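Long-range contacts in monosaccharide ABC transporter substrate-binding protein, CUT2 family (Acidothermus cellulolyticus, PDB 4RU1), which binds myo-inositol and probably serves as the substrate-binding component of a CUT2-family ABC importer: residues T22-T27 against D78-T83; V82-P87 against V104-A109. All blocks are in the same frame, centred on the assembly; numbering follows the deposited sequence. Where two conformers were deposited one is given.

Contact 1: residues T22-T27 against D78-T83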
# COMPACT_ATOMS: atom_id res chain seq x y z
N THR A 22 12.76 -11.01 18.47
CA THR A 22 11.76 -11.64 17.65
C THR A 22 10.65 -10.62 17.38
O THR A 22 10.04 -10.04 18.37
CB THR A 22 11.11 -12.89 18.29
OG1 THR A 22 12.10 -13.90 18.45
CG2 THR A 22 9.94 -13.44 17.36
N ILE A 23 10.49 -10.29 16.10
CA ILE A 23 9.45 -9.30 15.70
C ILE A 23 8.41 -9.96 14.81
O ILE A 23 8.74 -10.63 13.87
CB ILE A 23 10.03 -8.09 14.94
CG1 ILE A 23 11.23 -7.49 15.70
CG2 ILE A 23 8.91 -7.09 14.61
CD1 ILE A 23 10.96 -6.88 17.06
N ALA A 24 7.11 -9.81 15.21
CA ALA A 24 5.97 -10.24 14.37
C ALA A 24 5.56 -9.16 13.44
O ALA A 24 5.22 -8.04 13.94
CB ALA A 24 4.76 -10.61 15.21
N MET A 25 5.58 -9.44 12.14
CA MET A 25 5.00 -8.50 11.12
C MET A 25 3.71 -9.11 10.62
O MET A 25 3.71 -10.27 10.09
CB MET A 25 5.94 -8.25 9.96
CG MET A 25 5.41 -7.41 8.84
SD MET A 25 6.68 -6.87 7.57
CE MET A 25 7.38 -5.50 8.52
N ILE A 26 2.59 -8.40 10.83
CA ILE A 26 1.24 -8.89 10.61
C ILE A 26 0.56 -7.98 9.63
O ILE A 26 0.46 -6.75 9.83
CB ILE A 26 0.52 -8.89 11.93
CG1 ILE A 26 1.23 -9.86 12.89
CG2 ILE A 26 -0.89 -9.39 11.74
CD1 ILE A 26 0.77 -9.73 14.34
N THR A 27 0.12 -8.55 8.51
CA THR A 27 -0.48 -7.75 7.48
C THR A 27 -1.82 -8.36 6.98
O THR A 27 -2.33 -9.36 7.44
CB THR A 27 0.48 -7.60 6.30
OG1 THR A 27 0.31 -8.75 5.48
CG2 THR A 27 1.90 -7.42 6.73
N ASP A 78 9.01 -9.63 20.90
CA ASP A 78 9.61 -8.37 21.38
C ASP A 78 8.95 -7.11 20.81
O ASP A 78 9.11 -6.02 21.39
CB ASP A 78 11.10 -8.35 21.12
CG ASP A 78 11.79 -9.48 21.84
OD1 ASP A 78 11.76 -9.47 23.06
OD2 ASP A 78 12.28 -10.46 21.19
N GLY A 79 8.28 -7.24 19.64
CA GLY A 79 7.56 -6.15 19.03
C GLY A 79 6.71 -6.69 17.92
O GLY A 79 6.95 -7.76 17.39
N ILE A 80 5.75 -5.86 17.58
CA ILE A 80 4.78 -6.10 16.57
C ILE A 80 4.78 -4.93 15.58
O ILE A 80 4.71 -3.79 15.96
CB ILE A 80 3.37 -6.29 17.14
CG1 ILE A 80 3.30 -7.59 18.03
CG2 ILE A 80 2.32 -6.31 16.00
CD1 ILE A 80 2.03 -7.73 18.83
N ALA A 81 4.85 -5.29 14.30
CA ALA A 81 4.61 -4.39 13.21
C ALA A 81 3.33 -4.79 12.50
O ALA A 81 3.21 -5.98 12.04
CB ALA A 81 5.82 -4.47 12.31
N VAL A 82 2.33 -3.90 12.46
CA VAL A 82 1.00 -4.30 12.02
C VAL A 82 0.37 -3.31 11.05
O VAL A 82 0.61 -2.11 11.11
CB VAL A 82 0.08 -4.43 13.24
CG1 VAL A 82 -0.16 -3.11 13.96
CG2 VAL A 82 -1.19 -5.13 12.88
N THR A 83 -0.42 -3.82 10.11
CA THR A 83 -1.23 -2.97 9.18
C THR A 83 -2.67 -2.82 9.70
O THR A 83 -3.19 -3.73 10.37
CB THR A 83 -1.25 -3.55 7.76
OG1 THR A 83 -2.02 -4.77 7.80
CG2 THR A 83 0.13 -3.86 7.32
O HOH W 1 13.45 -13.63 20.63
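With its CG beside the backbone N and anti to the carbonyl carbon (chi1 -60°), Asp78 has its carboxylate placed beside the Thr22 amide, where OD2 accepts from Thr22 N at 2.8 Å. The bond is nearly straight, 171° at the hydrogen, and uses the anti lone pair of OD2. Because Asp78 N in turn donates to Thr22 O, the two residues hold each other by a main-chain and a side-chain bond at the start of the pairing. A water hydrogen-bonded to Thr22 OG1 reaches the same OD2 weakly. Were an alanine to stand at Asp78, the Thr22 amide would probably lose its acceptor and the entry to the strand pair be less well fixed. The strands run parallel throughout, and from Ala24 onward the ladder is regular: Ala24 N meets Gly79 O at 3.0 Å, Ala81 N meets Ala24 O at 2.8 Å, and the bonds continue through Ile26 to Thr83 N. The axes of strands 22-27 and 79-82 approach to 4.7 Å at 18°. Ala24, Ile26, Ile80 and Val82 share one face, on which Ile26 CD1 lies 4.1 Å from Ile80 CG2. Met25 and Ala81 occupy the other, the bent thioether chain bringing CE to 4.2 Å from Ala81 CB. At the C-terminal end the methyl CG2 of Thr83 packs at 3.9 Å on Thr27 CB, while the hydroxyls bond outside the pair, Thr83 OG1 to His28 and Glu65, Thr27 OG1 to Tyr56. Strand 22-27 is thus an inner strand of a parallel sheet, bonded along its other edge to strand 52-58; helix 62-74 covers the Ala24 and Ile26 face, and helix 35-49 packs against Met25.

Contact 2: residues V82-P87 against V104-A109. With INS (1,2,3,4,5,6-hexahydroxy-cyclohexane), chain M.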
# COMPACT_ATOMS: atom_id res chain seq x y z
N VAL A 82 2.33 -3.90 12.46
CA VAL A 82 1.00 -4.30 12.02
C VAL A 82 0.37 -3.31 11.05
O VAL A 82 0.61 -2.11 11.11
CB VAL A 82 0.08 -4.43 13.24
CG1 VAL A 82 -0.16 -3.11 13.96
CG2 VAL A 82 -1.19 -5.13 12.88
N THR A 83 -0.42 -3.82 10.11
CA THR A 83 -1.23 -2.97 9.18
C THR A 83 -2.67 -2.82 9.70
O THR A 83 -3.19 -3.73 10.37
CB THR A 83 -1.25 -3.55 7.76
OG1 THR A 83 -2.02 -4.77 7.80
CG2 THR A 83 0.13 -3.86 7.32
N ILE A 84 -3.32 -1.69 9.46
CA ILE A 84 -4.64 -1.43 10.02
C ILE A 84 -5.59 -0.98 8.89
O ILE A 84 -6.14 0.10 8.90
CB ILE A 84 -4.64 -0.37 11.13
CG1 ILE A 84 -3.43 -0.51 12.04
CG2 ILE A 84 -5.93 -0.45 11.93
CD1 ILE A 84 -3.26 0.58 13.04
N PRO A 85 -5.94 -1.91 7.97
CA PRO A 85 -6.88 -1.58 6.93
C PRO A 85 -8.32 -1.43 7.42
O PRO A 85 -9.16 -0.85 6.80
CB PRO A 85 -6.74 -2.75 5.94
CG PRO A 85 -6.35 -3.92 6.82
CD PRO A 85 -5.35 -3.24 7.76
N ASP A 86 -8.66 -2.14 8.50
CA ASP A 86 -10.05 -2.16 9.03
C ASP A 86 -9.95 -1.84 10.51
O ASP A 86 -9.89 -2.74 11.36
CB ASP A 86 -10.59 -3.58 8.81
CG ASP A 86 -12.05 -3.75 9.17
OD1 ASP A 86 -12.66 -2.88 9.84
OD2 ASP A 86 -12.55 -4.82 8.76
N PRO A 87 -9.89 -0.55 10.90
CA PRO A 87 -9.70 -0.15 12.29
C PRO A 87 -10.74 -0.76 13.26
O PRO A 87 -10.31 -1.33 14.26
CB PRO A 87 -9.72 1.38 12.23
CG PRO A 87 -9.21 1.65 10.80
CD PRO A 87 -9.89 0.61 9.99
N VAL A 104 4.32 -1.66 19.68
CA VAL A 104 3.78 -1.83 18.33
C VAL A 104 4.07 -0.61 17.46
O VAL A 104 4.07 0.55 17.92
CB VAL A 104 2.29 -2.12 18.33
CG1 VAL A 104 1.59 -0.94 18.94
CG2 VAL A 104 1.79 -2.36 16.92
N VAL A 105 4.38 -0.93 16.23
CA VAL A 105 4.52 0.03 15.14
C VAL A 105 3.52 -0.34 14.09
O VAL A 105 3.34 -1.52 13.81
CB VAL A 105 5.95 0.12 14.62
CG1 VAL A 105 6.08 0.98 13.35
CG2 VAL A 105 6.84 0.72 15.72
N ALA A 106 2.83 0.67 13.53
CA ALA A 106 1.84 0.47 12.45
C ALA A 106 2.45 0.90 11.13
O ALA A 106 3.38 1.71 11.11
CB ALA A 106 0.52 1.12 12.74
N PHE A 107 2.02 0.31 10.04
CA PHE A 107 2.58 0.68 8.79
C PHE A 107 1.58 0.34 7.68
O PHE A 107 0.61 -0.44 7.87
CB PHE A 107 3.97 0.04 8.53
CG PHE A 107 3.92 -1.43 8.25
CD1 PHE A 107 3.74 -2.36 9.25
CD2 PHE A 107 4.17 -1.87 6.96
CE1 PHE A 107 3.68 -3.74 8.97
CE2 PHE A 107 4.08 -3.23 6.68
CZ PHE A 107 3.90 -4.14 7.67
N ASN A 108 1.74 1.01 6.53
CA ASN A 108 1.07 0.76 5.28
C ASN A 108 -0.43 1.18 5.26
O ASN A 108 -0.84 1.89 4.33
CB ASN A 108 1.16 -0.65 4.81
CG ASN A 108 0.50 -0.83 3.47
OD1 ASN A 108 -0.63 -1.32 3.41
ND2 ASN A 108 1.14 -0.44 2.41
N ALA A 109 -1.22 0.74 6.24
CA ALA A 109 -2.61 1.10 6.33
C ALA A 109 -2.95 1.53 7.71
O ALA A 109 -2.55 0.87 8.65
CB ALA A 109 -3.49 -0.03 5.92
C1 INS M . -0.98 -1.10 -2.03
C2 INS M . -1.70 -2.15 -2.86
C3 INS M . -1.85 -3.42 -2.03
C4 INS M . -2.47 -3.17 -0.67
C5 INS M . -1.69 -2.17 0.12
C6 INS M . -1.48 -0.87 -0.61
O1 INS M . -0.85 0.16 -2.72
O2 INS M . -3.02 -1.63 -3.09
O3 INS M . -2.71 -4.29 -2.80
O4 INS M . -2.59 -4.41 0.08
O5 INS M . -2.33 -1.83 1.37
O6 INS M . -0.61 0.02 0.14
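Ile84 N reaches Ala109 O at 2.8 Å from well above the carbonyl plane, 47° out of it, a direction that misses the lone pairs. It follows two bonds whose donors lie nearer the carbonyl plane or axis, Val82 N to Val105 O at 2.9 Å and Phe107 N to Val82 O, and it forms where the parallel ladder has given way to loops. Asn108, with positive phi, is the central residue of a classic gamma turn there, closed by the bond from Ala109 N to Phe107 O. Phe107 CG lies between its backbone N and carbonyl carbon (chi1 72°), which brings the ring beside Val82 and Thr83; one face receives the methyl CG2 of Thr83, 4.0 Å from the ring centroid and 19° off the normal, a CH-pi contact. On the face carrying Val82 and Ala106, Ile84 CD1 reaches Ala106 CB at 3.8 Å; Ile94 of helix 87-99 packs on Val82 and Ile84. Strand 79-82, helix 87-99 and strand 104-107 make a beta-alpha-beta crossover, as in the Rossmann-like lobes of periplasmic binding proteins, and the ligand sits beyond the C-terminal ends of these strands. Asn108 spans two neighbouring hydroxyls of the bound inositol with its amide: OD1 accepts from O5 at 2.7 Å, and ND2 donates to O6 at 2.9 Å. ND2 is also hydrogen-bonded to Glu256, which ties the amide to helix 253-270, while Asp231 and Arg161 are among the other residues hydrogen-bonded to the ligand.

In the fold
From the N terminus, strand 21-27 runs first, and the chain then passes through helix 35-49, strand 52-58 and helix 62-74 before contact 1 closes this loop of 50 residues by bringing strand 79-82 alongside. Contact 2 begins where contact 1 ends, at Val82 and Thr83, and closes a shorter loop of 16 residues built largely of helix 87-99. The loops follow one another along the chain, overlapping only at those two residues, and neither encloses the other. Strand 79-82 is shared, with Ile80 O and Val105 N 2.9 Å apart as a probable hydrogen bond. Both contacts join neighbours in this lobe's parallel sheet (52-58, 21-27, 79-82, 104-107), contact 2 continuing into the loops at the ligand end.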